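Local coordinates for NADPH-dependent aldehyde reductase YqhD (Escherichia coli, PDB 4QGS), which reduces a broad range of short-chain aldehydes to alcohols with NADPH, using one zinc ion per subunit and working as a homodimer, at residues Q273-A276 against T277-L280; V203-A206 against F207-V211. All blocks are in the same frame, centred on the assembly; numbering follows the deposited sequence.

Interaction 1 of 2, residues Q273-A276 against T277-L280. With ZN (zinc ion), chain B.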
loop_
_atom_site.group_PDB
_atom_site.type_symbol
_atom_site.label_atom_id
_atom_site.label_comp_id
_atom_site.label_asym_id
_atom_site.label_seq_id
_atom_site.Cartn_x
_atom_site.Cartn_y
_atom_site.Cartn_z
ATOM N N GLN A 273 -4.285 -15.912 1.686
ATOM C CA GLN A 273 -3.522 -14.702 1.982
ATOM C C GLN A 273 -3.122 -14.697 3.433
ATOM O O GLN A 273 -3.862 -15.158 4.291
ATOM C CB GLN A 273 -4.329 -13.460 1.633
ATOM C CG GLN A 273 -4.649 -13.382 0.127
ATOM C CD GLN A 273 -5.302 -12.094 -0.281
ATOM O OE1 GLN A 273 -5.227 -11.091 0.427
ATOM N NE2 GLN A 273 -5.961 -12.109 -1.438
ATOM N N ASP A 274 -1.941 -14.148 3.696
ATOM C CA ASP A 274 -1.324 -14.218 5.010
ATOM C C ASP A 274 -1.627 -12.930 5.782
ATOM O O ASP A 274 -2.599 -12.863 6.533
ATOM C CB ASP A 274 0.181 -14.457 4.834
ATOM C CG ASP A 274 0.927 -14.626 6.157
ATOM O OD1 ASP A 274 0.347 -14.349 7.217
ATOM O OD2 ASP A 274 2.108 -15.028 6.107
ATOM N N TRP A 275 -0.780 -11.922 5.560
ATOM C CA TRP A 275 -0.852 -10.572 6.141
ATOM C C TRP A 275 -0.380 -10.512 7.582
ATOM O O TRP A 275 -0.442 -9.451 8.189
ATOM C CB TRP A 275 -2.259 -9.974 6.025
ATOM C CG TRP A 275 -2.643 -9.843 4.578
ATOM C CD1 TRP A 275 -3.576 -10.583 3.909
ATOM C CD2 TRP A 275 -2.046 -8.975 3.612
ATOM N NE1 TRP A 275 -3.616 -10.206 2.583
ATOM C CE2 TRP A 275 -2.683 -9.220 2.378
ATOM C CE3 TRP A 275 -1.043 -7.997 3.670
ATOM C CZ2 TRP A 275 -2.351 -8.534 1.217
ATOM C CZ3 TRP A 275 -0.710 -7.319 2.519
ATOM C CH2 TRP A 275 -1.370 -7.585 1.307
ATOM N N ALA A 276 0.108 -11.629 8.113
ATOM C CA ALA A 276 0.616 -11.617 9.490
ATOM C C ALA A 276 1.856 -10.736 9.612
ATOM O O ALA A 276 2.064 -10.089 10.647
ATOM C CB ALA A 276 0.924 -13.027 9.964
ATOM N N THR A 277 2.683 -10.714 8.569
ATOM C CA THR A 277 3.867 -9.836 8.572
ATOM C C THR A 277 3.439 -8.372 8.697
ATOM O O THR A 277 4.004 -7.616 9.501
ATOM C CB THR A 277 4.730 -10.040 7.310
ATOM O OG1 THR A 277 5.333 -11.344 7.355
ATOM C CG2 THR A 277 5.847 -8.967 7.206
ATOM N N HIS A 278 2.421 -7.980 7.932
ATOM C CA HIS A 278 1.839 -6.647 8.069
ATOM C C HIS A 278 1.270 -6.383 9.472
ATOM O O HIS A 278 1.519 -5.321 10.038
ATOM C CB HIS A 278 0.751 -6.407 6.998
ATOM C CG HIS A 278 1.266 -5.720 5.768
ATOM N ND1 HIS A 278 2.054 -6.357 4.830
ATOM C CD2 HIS A 278 1.151 -4.435 5.341
ATOM C CE1 HIS A 278 2.390 -5.500 3.879
ATOM N NE2 HIS A 278 1.848 -4.325 4.163
ATOM N N MET A 279 0.522 -7.334 10.037
ATOM C CA MET A 279 -0.102 -7.101 11.336
ATOM C C MET A 279 0.946 -6.950 12.439
ATOM O O MET A 279 0.825 -6.059 13.298
ATOM C CB MET A 279 -1.078 -8.234 11.674
ATOM C CG MET A 279 -2.262 -8.317 10.699
ATOM S SD MET A 279 -3.202 -6.779 10.568
ATOM C CE MET A 279 -2.582 -6.130 9.025
ATOM N N LEU A 280 1.978 -7.794 12.405
ATOM C CA LEU A 280 3.074 -7.703 13.385
ATOM C C LEU A 280 3.873 -6.425 13.178
ATOM O O LEU A 280 4.240 -5.735 14.132
ATOM C CB LEU A 280 4.009 -8.911 13.282
ATOM C CG LEU A 280 3.474 -10.268 13.775
ATOM C CD1 LEU A 280 4.582 -11.317 13.761
ATOM C CD2 LEU A 280 2.907 -10.131 15.156
HETATM ZN ZN ZN B . 2.059 -2.433 3.157
HETATM O O HOH W 1 3.492 -12.933 5.856
HETATM O O HOH W 2 0.153 -1.885 3.836
HETATM O O HOH W 3 1.595 -0.578 2.168
#
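His278 stands beside the indole of Trp275, three residues earlier at the start of helix 276-288, and its imidazole runs from that neighbour to the zinc ion. His278 CB lies 3.5 Å from the backbone O of Trp275, and His278 CG is next, 3.9 Å from CE3 of the indole. ND1 has the tightest ring contact, with Trp275 CE3 and CZ3 both 3.7 Å from it; ND1 is also hydrogen-bonded to Glu212 OE2. Further out, CE1 is 3.8 Å from Trp275 CZ3, and at the tip NE2 coordinates the metal. The pair is T-shaped: the edge of the six-membered indole ring addresses one imidazole face, offset toward its rim, with the planes at 74°. A first torsion of -94°, away from a staggered value, sets the imidazole in this position. Trp275 occupies the N-cap position, and just before it Asp274 forms an Asx turn, its OD1 meeting the Ala276 N from above the carboxylate plane at 2.9 Å. The first helical bond follows, from Met279 N to Trp275 O. Rotation of the indole is restrained by Gln273: Trp275 NE1 donates to Gln273 OE1 at 2.8 Å, nearly straight at 171°, in the ring plane and on a carbonyl lone pair. An alanine in place of Trp275 would remove the edge that faces His278 and is likely to open a gap beside the imidazole face and leave Gln273 OE1 without its indole donor. The turn has a polar side as well, where water 1 joins Thr277 OG1 at 2.9 Å to Asp274 OD2, the latter bond being weak; OD2 also forms a salt bridge with Lys311.

Interaction 2 of 2, residues V203-A206 against F207-V211. With ZN (zinc ion), chain B.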
loop_
_atom_site.group_PDB
_atom_site.type_symbol
_atom_site.label_atom_id
_atom_site.label_comp_id
_atom_site.label_asym_id
_atom_site.label_seq_id
_atom_site.Cartn_x
_atom_site.Cartn_y
_atom_site.Cartn_z
ATOM N N VAL A 203 9.745 -0.153 -2.711
ATOM C CA VAL A 203 10.133 -1.435 -3.286
ATOM C C VAL A 203 9.889 -2.568 -2.282
ATOM O O VAL A 203 9.318 -3.602 -2.621
ATOM C CB VAL A 203 11.602 -1.419 -3.745
ATOM C CG1 VAL A 203 12.078 -2.836 -4.068
ATOM C CG2 VAL A 203 11.738 -0.516 -4.960
ATOM N N VAL A 204 10.305 -2.368 -1.036
ATOM C CA VAL A 204 10.096 -3.387 -0.014
ATOM C C VAL A 204 8.608 -3.645 0.233
ATOM O O VAL A 204 8.169 -4.799 0.310
ATOM C CB VAL A 204 10.776 -2.988 1.307
ATOM C CG1 VAL A 204 10.364 -3.954 2.423
ATOM C CG2 VAL A 204 12.283 -3.010 1.133
ATOM N N ASP A 205 7.820 -2.579 0.319
ATOM C CA ASP A 205 6.396 -2.727 0.615
ATOM C C ASP A 205 5.698 -3.473 -0.526
ATOM O O ASP A 205 4.912 -4.407 -0.283
ATOM C CB ASP A 205 5.758 -1.361 0.844
ATOM C CG ASP A 205 4.301 -1.453 1.318
ATOM O OD1 ASP A 205 3.941 -2.325 2.159
ATOM O OD2 ASP A 205 3.506 -0.622 0.832
ATOM N N ALA A 206 6.011 -3.102 -1.767
ATOM C CA ALA A 206 5.453 -3.845 -2.914
ATOM C C ALA A 206 5.847 -5.330 -2.881
ATOM O O ALA A 206 5.019 -6.218 -3.136
ATOM C CB ALA A 206 5.898 -3.206 -4.228
ATOM N N PHE A 207 7.106 -5.597 -2.558
ATOM C CA PHE A 207 7.632 -6.955 -2.511
ATOM C C PHE A 207 6.858 -7.758 -1.473
ATOM O O PHE A 207 6.410 -8.887 -1.726
ATOM C CB PHE A 207 9.135 -6.921 -2.185
ATOM C CG PHE A 207 9.846 -8.249 -2.351
ATOM C CD1 PHE A 207 10.603 -8.510 -3.485
ATOM C CD2 PHE A 207 9.774 -9.225 -1.358
ATOM C CE1 PHE A 207 11.287 -9.712 -3.631
ATOM C CE2 PHE A 207 10.452 -10.441 -1.506
ATOM C CZ PHE A 207 11.203 -10.683 -2.638
ATOM N N VAL A 208 6.668 -7.154 -0.304
ATOM C CA VAL A 208 6.005 -7.858 0.785
ATOM C C VAL A 208 4.512 -8.010 0.518
ATOM O O VAL A 208 3.964 -9.079 0.779
ATOM C CB VAL A 208 6.251 -7.147 2.129
ATOM C CG1 VAL A 208 5.448 -7.834 3.236
ATOM C CG2 VAL A 208 7.742 -7.179 2.442
ATOM N N HIS A 209 3.852 -6.987 -0.035
ATOM C CA HIS A 209 2.438 -7.164 -0.402
ATOM C C HIS A 209 2.275 -8.363 -1.333
ATOM O O HIS A 209 1.299 -9.112 -1.218
ATOM C CB HIS A 209 1.854 -5.904 -1.052
ATOM C CG HIS A 209 1.406 -4.875 -0.061
ATOM N ND1 HIS A 209 0.083 -4.522 0.105
ATOM C CD2 HIS A 209 2.107 -4.139 0.839
ATOM C CE1 HIS A 209 -0.010 -3.602 1.050
ATOM N NE2 HIS A 209 1.202 -3.352 1.511
ATOM N N THR A 210 3.240 -8.553 -2.230
ATOM C CA THR A 210 3.197 -9.679 -3.160
ATOM C C THR A 210 3.352 -11.005 -2.411
ATOM O O THR A 210 2.542 -11.915 -2.596
ATOM C CB THR A 210 4.270 -9.558 -4.234
ATOM O OG1 THR A 210 4.106 -8.302 -4.910
ATOM C CG2 THR A 210 4.144 -10.726 -5.266
ATOM N N VAL A 211 4.364 -11.131 -1.551
ATOM C CA VAL A 211 4.558 -12.440 -0.898
ATOM C C VAL A 211 3.513 -12.730 0.182
ATOM O O VAL A 211 3.341 -13.887 0.575
ATOM C CB VAL A 211 5.974 -12.584 -0.275
ATOM C CG1 VAL A 211 7.057 -12.463 -1.348
ATOM C CG2 VAL A 211 6.183 -11.559 0.843
HETATM ZN ZN ZN B . 2.059 -2.433 3.157
HETATM O O HOH W 2 0.153 -1.885 3.836
HETATM O O HOH W 3 1.595 -0.578 2.168
#
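Val203 O accepts from Phe207 N, four residues on, at 3.0 Å, the regular bond of helix 196-211. Val204 does the same with Val208, and their side chains run side by side, Val204 CG1 lying 4.2 Å from Val208 CG2 in a loose apolar contact. The backbone O of Asp205 takes the His209 N at 2.8 Å, while Asp205 CG, anti to the backbone N (chi1 -173°), carries OD1 to the zinc ion at 2.1 Å. His209 NE2 binds the same ion at 2.1 Å. This is an Asp-x-x-x-His metal pair, in which one helical turn presents two ligands on a common face; His278, His292 and waters 2 and 3 bring the donors to six. The carboxylate and imidazole planes stand 88° apart, with OD1 at the ring edge. The 3.0 Å between Asp205 OD1 and His209 NE2 reflects shared coordination, not a hydrogen bond. Ala206 O is gripped twice by Thr210, by its N at 3.1 Å and its OG1 at 2.9 Å, from opposite faces of the carbonyl plane. The Ala206 methyl packs on Ala259 and Ala262 of helix 249-262.

In the fold
Interaction 2 comes first along the chain, on helix 196-211, and interaction 1 follows where a loop after helix 249-262 enters helix 276-288. Their centres are about 12 Å apart, and both lie in the C-terminal, helical part characteristic of iron-containing alcohol dehydrogenases. The zinc ion is where they converge: His278 NE2 is 2.9 Å from His209 NE2, and waters 2 and 3 complete the shared zinc coordination. The indole reaches across too, with Trp275 CH2 3.6 Å from His209 ND1. Together the two contacts supply three of the four protein ligands of the catalytic zinc; His292 is the fourth. The metal site thus joins helix 196-211 to the consecutive helices 276-288 and 292-306.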